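Local coordinates for uncharacterized protein lp_2219 (Lactobacillus plantarum, PDB 3HFQ) that is of unknown function but folds as a seven-bladed beta-propeller of the lactonase family, so it may hydrolyse a lactone, at residues R97-S102 and A110-I115; L123-Q128 and G173-Q178. The protein carries 1 engineered substitution. One frame throughout, in Å; residues are numbered along the deposited sequence.

Contact 1 (R97-S102 and A110-I115); sequences RQLVYS and AEVMKI
Ile115 packs against Gln98 where the start of strand 99-102 lies beside the end of strand 110-115. Its CB lies 3.5 Å from Gln98 O. CG2 faces the amide oxygen of Gln98, with OE1 3.8 Å from it. Ile115 CG1 stands beside its own backbone N (chi1 -53°), 3.5 Å from Gln98 O, and the extended chi2 takes CD1 to the Gln98-Leu99 peptide. There CD1 comes 3.7 Å from Leu99 N and ends against Val100 CG2. A water lies within hydrogen-bonding distance of Gln98 OE1 and Ile115 O, though it may not serve both at once. Gln98 NE2 bonds to Glu95 O.

Five backbone hydrogen bonds join the segments. Ile115 N reaches Gln98 O from above the carbonyl plane. Val100 and Met113 exchange two bonds, as do Ser102 and Glu111. Gln98 and Leu99 together face Asp94 of strand 90-94, a G1 beta bulge.

Val112 lies on the same sheet face as Leu99 and Tyr101. Its CG2 is in plane at the edge of the Tyr101 ring, 4.0 Å from CD1. Its CG1 meets Leu99 CD1. The tyrosine OH is held by Asp94. On the opposite face, Ser102 OG lies 3.5 Å from Glu111 CB. Two waters bind this hydroxyl. One also reaches Glu111 OE1, while OE2 bonds to Thr126 OG1. The chemistry implies a hairpin joined by main-chain bonds, with apolar packing on both faces and water near Ser102.

Contact 2 (L123-Q128 and G173-Q178); sequences LTDTVQ and GQLSEQ
Two neighbouring propeller blades meet here near the protein surface: strand 121-128 of one lies against the start of strand 175-182 and the turn before it in the next. No beta bridge joins the segments; side chains of 123-128 meet main-chain atoms of 173-178. Asp125 is central. With CG anti to the backbone N (chi1 -166°), the carboxylate is brought beside Leu175 N. OD2 accepts this amide, with N 3.2 Å away. That N-H meets the anti side of the carboxylate, 24° out of its plane. The same OD2 takes a hydrogen bond from a water at 2.7 Å, and this water also donates to Leu175 O. Replacing Asp125 by an alanine would probably leave the Leu175 amide without this acceptor and break the water bridge to Leu175 O.

Beside it, Thr124 OG1 sits 2.8 Å from Gly173 O. Asp125 CB touches the same oxygen at 3.3 Å. The backbone angles of Gly173 would press a CB against the preceding carbonyl oxygen. A second water links Thr124 O to Gln174 NE2, while Gln174 OE1 bonds to Ser170 OG.

Further along, Val127 CG2 packs on Leu175 CD1 at 3.9 Å, and both side chains also touch Tyr167. Thr124 and Asp125 both face Val112, making a classic beta bulge in the edge strand. Four-stranded antiparallel blades set side by side, as here, are the hallmark of the beta-propeller fold.

How the contacts relate
Contacts 1 and 2 lie one after the other along the chain, with centres about 9 Å apart. Strand 109-115 is shared ground: it pairs with strand 99-104 in contact 1 and borders strand 121-128 of contact 2 in the same sheet. Ala110 O and Val127 N are 2.8 Å apart, a probable backbone hydrogen bond. Glu111 OE2 and Thr126 OG1 form another probable bond. Val112 CG1 packs 3.4 Å from Gly173 O, so the hairpin also touches the neighbouring blade directly. Contact 1 therefore builds the interior of one blade, while contact 2 joins its outer edge to the next blade.

Contact 1 (R97-S102 and A110-I115)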
loop_
_atom_site.group_PDB
_atom_site.type_symbol
_atom_site.label_atom_id
_atom_site.label_comp_id
_atom_site.label_asym_id
_atom_site.label_seq_id
_atom_site.Cartn_x
_atom_site.Cartn_y
_atom_site.Cartn_z
ATOM N N ARG A 97 -16.466 10.865 3.687
ATOM C CA ARG A 97 -17.388 10.100 4.528
ATOM C C ARG A 97 -16.928 9.956 5.979
ATOM O O ARG A 97 -17.692 9.502 6.831
ATOM C CB ARG A 97 -17.598 8.692 3.954
ATOM C CG ARG A 97 -18.196 8.628 2.553
ATOM C CD ARG A 97 -18.564 7.187 2.194
ATOM N NE ARG A 97 -19.188 7.066 0.876
ATOM C CZ ARG A 97 -18.524 6.829 -0.253
ATOM N NH1 ARG A 97 -17.206 6.684 -0.237
ATOM N NH2 ARG A 97 -19.183 6.729 -1.401
ATOM N N GLN A 98 -15.684 10.330 6.254
ATOM C CA GLN A 98 -15.120 10.207 7.596
ATOM C C GLN A 98 -15.173 8.753 8.066
ATOM O O GLN A 98 -15.714 8.435 9.127
ATOM C CB GLN A 98 -15.855 11.131 8.573
ATOM C CG GLN A 98 -15.465 12.598 8.398
ATOM C CD GLN A 98 -14.005 12.851 8.750
ATOM O OE1 GLN A 98 -13.608 12.718 9.906
ATOM N NE2 GLN A 98 -13.200 13.212 7.751
ATOM N N LEU A 99 -14.602 7.878 7.243
ATOM C CA LEU A 99 -14.543 6.447 7.523
ATOM C C LEU A 99 -13.109 5.955 7.332
ATOM O O LEU A 99 -12.312 6.591 6.643
ATOM C CB LEU A 99 -15.444 5.672 6.552
ATOM C CG LEU A 99 -16.951 5.940 6.475
ATOM C CD1 LEU A 99 -17.542 5.136 5.317
ATOM C CD2 LEU A 99 -17.615 5.569 7.787
ATOM N N VAL A 100 -12.790 4.823 7.951
ATOM C CA VAL A 100 -11.472 4.204 7.815
ATOM C C VAL A 100 -11.720 2.779 7.325
ATOM O O VAL A 100 -12.576 2.076 7.863
ATOM C CB VAL A 100 -10.701 4.168 9.164
ATOM C CG1 VAL A 100 -9.525 3.192 9.078
ATOM C CG2 VAL A 100 -10.173 5.570 9.494
ATOM N N TYR A 101 -10.996 2.368 6.289
ATOM C CA TYR A 101 -11.144 1.024 5.739
ATOM C C TYR A 101 -9.901 0.196 6.039
ATOM O O TYR A 101 -8.792 0.726 6.080
ATOM C CB TYR A 101 -11.312 1.080 4.219
ATOM C CG TYR A 101 -12.410 1.990 3.726
ATOM C CD1 TYR A 101 -13.751 1.702 3.968
ATOM C CD2 TYR A 101 -12.103 3.131 2.986
ATOM C CE1 TYR A 101 -14.765 2.538 3.491
ATOM C CE2 TYR A 101 -13.102 3.968 2.507
ATOM C CZ TYR A 101 -14.430 3.666 2.759
ATOM O OH TYR A 101 -15.413 4.512 2.302
ATOM N N SER A 102 -10.086 -1.103 6.254
ATOM C CA SER A 102 -8.955 -1.985 6.505
ATOM C C SER A 102 -9.187 -3.327 5.825
ATOM O O SER A 102 -10.334 -3.749 5.630
ATOM C CB SER A 102 -8.724 -2.184 8.011
ATOM O OG SER A 102 -9.852 -2.742 8.656
ATOM N N ALA A 110 -12.940 -7.350 4.852
ATOM C CA ALA A 110 -12.806 -5.932 4.556
ATOM C C ALA A 110 -13.640 -5.336 5.681
ATOM O O ALA A 110 -14.782 -5.744 5.900
ATOM C CB ALA A 110 -13.425 -5.599 3.204
ATOM N N GLU A 111 -13.067 -4.404 6.422
ATOM C CA GLU A 111 -13.787 -3.786 7.526
ATOM C C GLU A 111 -13.921 -2.282 7.343
ATOM O O GLU A 111 -13.098 -1.652 6.671
ATOM C CB GLU A 111 -13.088 -4.081 8.860
ATOM C CG GLU A 111 -13.200 -5.515 9.379
ATOM C CD GLU A 111 -13.052 -5.572 10.890
ATOM O OE1 GLU A 111 -12.384 -4.669 11.442
ATOM O OE2 GLU A 111 -13.586 -6.504 11.530
ATOM N N VAL A 112 -14.971 -1.722 7.942
ATOM C CA VAL A 112 -15.238 -0.291 7.860
ATOM C C VAL A 112 -15.446 0.247 9.269
ATOM O O VAL A 112 -16.131 -0.373 10.085
ATOM C CB VAL A 112 -16.514 -0.004 7.034
ATOM C CG1 VAL A 112 -16.695 1.508 6.853
ATOM C CG2 VAL A 112 -16.431 -0.709 5.687
HETATM N N MSE A 113 -14.843 1.397 9.554
HETATM C CA MSE A 113 -14.960 2.040 10.857
HETATM C C MSE A 113 -15.299 3.504 10.624
HETATM O O MSE A 113 -14.906 4.074 9.606
HETATM C CB MSE A 113 -13.632 1.933 11.617
HETATM C CG MSE A 113 -13.271 0.519 12.032
HETATM SE SE MSE A 113 -11.375 0.302 12.288
HETATM C CE MSE A 113 -11.274 -1.632 12.282
ATOM N N LYS A 114 -16.025 4.115 11.555
ATOM C CA LYS A 114 -16.376 5.524 11.409
ATOM C C LYS A 114 -15.499 6.378 12.320
ATOM O O LYS A 114 -15.173 5.977 13.435
ATOM C CB LYS A 114 -17.863 5.746 11.723
ATOM C CG LYS A 114 -18.297 5.345 13.120
ATOM C CD LYS A 114 -19.800 5.554 13.298
ATOM C CE LYS A 114 -20.249 5.228 14.716
ATOM N NZ LYS A 114 -21.726 5.348 14.879
ATOM N N ILE A 115 -15.117 7.554 11.832
ATOM C CA ILE A 115 -14.259 8.461 12.585
ATOM C C ILE A 115 -15.077 9.443 13.423
ATOM O O ILE A 115 -15.934 10.154 12.901
ATOM C CB ILE A 115 -13.351 9.267 11.627
ATOM C CG1 ILE A 115 -12.605 8.309 10.695
ATOM C CG2 ILE A 115 -12.376 10.120 12.415
ATOM C CD1 ILE A 115 -11.883 9.001 9.554
HETATM O O HOH W 1 -15.217 12.945 12.004
HETATM O O HOH W 2 -11.738 -0.412 9.149
HETATM O O HOH W 3 -9.298 -3.988 11.052
#

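Contact 2 (L123-Q128 and G173-Q178)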
loop_
_atom_site.group_PDB
_atom_site.type_symbol
_atom_site.label_atom_id
_atom_site.label_comp_id
_atom_site.label_asym_id
_atom_site.label_seq_id
_atom_site.Cartn_x
_atom_site.Cartn_y
_atom_site.Cartn_z
ATOM N N LEU A 123 -16.164 0.493 14.992
ATOM C CA LEU A 123 -16.444 -0.500 13.954
ATOM C C LEU A 123 -17.891 -0.411 13.475
ATOM O O LEU A 123 -18.812 -0.275 14.283
ATOM C CB LEU A 123 -16.179 -1.904 14.501
ATOM C CG LEU A 123 -16.409 -3.089 13.561
ATOM C CD1 LEU A 123 -15.392 -3.058 12.425
ATOM C CD2 LEU A 123 -16.286 -4.388 14.354
ATOM N N THR A 124 -18.091 -0.494 12.161
ATOM C CA THR A 124 -19.433 -0.437 11.594
ATOM C C THR A 124 -19.782 -1.653 10.739
ATOM O O THR A 124 -20.931 -2.096 10.731
ATOM C CB THR A 124 -19.643 0.822 10.711
ATOM O OG1 THR A 124 -18.640 0.871 9.688
ATOM C CG2 THR A 124 -19.578 2.095 11.556
ATOM N N ASP A 125 -18.798 -2.205 10.032
ATOM C CA ASP A 125 -19.074 -3.341 9.155
ATOM C C ASP A 125 -17.857 -4.237 8.915
ATOM O O ASP A 125 -16.720 -3.767 8.884
ATOM C CB ASP A 125 -19.602 -2.792 7.824
ATOM C CG ASP A 125 -20.237 -3.857 6.937
ATOM O OD1 ASP A 125 -20.788 -4.848 7.462
ATOM O OD2 ASP A 125 -20.209 -3.680 5.700
ATOM N N THR A 126 -18.112 -5.533 8.768
ATOM C CA THR A 126 -17.070 -6.516 8.494
ATOM C C THR A 126 -17.612 -7.424 7.398
ATOM O O THR A 126 -18.544 -8.199 7.625
ATOM C CB THR A 126 -16.739 -7.379 9.732
ATOM O OG1 THR A 126 -16.306 -6.536 10.806
ATOM C CG2 THR A 126 -15.621 -8.368 9.408
ATOM N N VAL A 127 -17.042 -7.302 6.204
ATOM C CA VAL A 127 -17.471 -8.103 5.065
ATOM C C VAL A 127 -16.592 -9.341 4.932
ATOM O O VAL A 127 -15.370 -9.233 4.817
ATOM C CB VAL A 127 -17.402 -7.274 3.765
ATOM C CG1 VAL A 127 -17.724 -8.148 2.559
ATOM C CG2 VAL A 127 -18.385 -6.113 3.853
ATOM N N GLN A 128 -17.217 -10.515 4.951
ATOM C CA GLN A 128 -16.489 -11.775 4.848
ATOM C C GLN A 128 -16.479 -12.321 3.426
ATOM O O GLN A 128 -17.523 -12.408 2.780
ATOM C CB GLN A 128 -17.112 -12.820 5.782
ATOM C CG GLN A 128 -16.396 -14.171 5.782
ATOM C CD GLN A 128 -14.992 -14.092 6.351
ATOM O OE1 GLN A 128 -14.804 -13.767 7.523
ATOM N NE2 GLN A 128 -13.998 -14.388 5.522
ATOM N N GLY A 173 -21.527 3.553 6.839
ATOM C CA GLY A 173 -20.341 2.716 6.885
ATOM C C GLY A 173 -20.489 1.242 6.540
ATOM O O GLY A 173 -19.862 0.399 7.179
ATOM N N GLN A 174 -21.315 0.922 5.548
ATOM C CA GLN A 174 -21.482 -0.467 5.124
ATOM C C GLN A 174 -21.157 -0.587 3.646
ATOM O O GLN A 174 -21.278 0.378 2.897
ATOM C CB GLN A 174 -22.910 -0.967 5.342
ATOM C CG GLN A 174 -23.363 -1.025 6.785
ATOM C CD GLN A 174 -24.160 0.194 7.179
ATOM O OE1 GLN A 174 -24.837 0.796 6.347
ATOM N NE2 GLN A 174 -24.104 0.553 8.457
ATOM N N LEU A 175 -20.758 -1.784 3.230
ATOM C CA LEU A 175 -20.418 -2.028 1.835
ATOM C C LEU A 175 -21.489 -2.888 1.175
ATOM O O LEU A 175 -22.151 -3.685 1.838
ATOM C CB LEU A 175 -19.069 -2.751 1.740
ATOM C CG LEU A 175 -17.877 -2.152 2.492
ATOM C CD1 LEU A 175 -16.646 -3.007 2.236
ATOM C CD2 LEU A 175 -17.633 -0.723 2.037
ATOM N N SER A 176 -21.657 -2.713 -0.133
ATOM C CA SER A 176 -22.618 -3.494 -0.908
ATOM C C SER A 176 -21.981 -3.679 -2.283
ATOM O O SER A 176 -21.584 -2.703 -2.919
ATOM C CB SER A 176 -23.951 -2.756 -1.018
ATOM O OG SER A 176 -24.975 -3.650 -1.426
ATOM N N GLU A 177 -21.878 -4.928 -2.738
ATOM C CA GLU A 177 -21.219 -5.227 -4.010
ATOM C C GLU A 177 -21.786 -4.563 -5.261
ATOM O O GLU A 177 -23.000 -4.434 -5.426
ATOM C CB GLU A 177 -21.147 -6.745 -4.238
ATOM C CG GLU A 177 -22.442 -7.384 -4.725
ATOM C CD GLU A 177 -23.392 -7.752 -3.603
ATOM O OE1 GLU A 177 -23.214 -7.253 -2.468
ATOM O OE2 GLU A 177 -24.328 -8.541 -3.863
ATOM N N GLN A 178 -20.874 -4.157 -6.141
ATOM C CA GLN A 178 -21.213 -3.507 -7.406
ATOM C C GLN A 178 -20.701 -4.358 -8.569
ATOM O O GLN A 178 -21.393 -4.546 -9.570
ATOM C CB GLN A 178 -20.571 -2.117 -7.460
ATOM C CG GLN A 178 -20.765 -1.347 -8.768
ATOM C CD GLN A 178 -22.218 -1.036 -9.071
ATOM O OE1 GLN A 178 -23.034 -0.886 -8.162
ATOM N NE2 GLN A 178 -22.546 -0.921 -10.356
HETATM O O HOH W 4 -22.955 -0.149 10.942
HETATM O O HOH W 5 -22.204 -4.792 4.352
#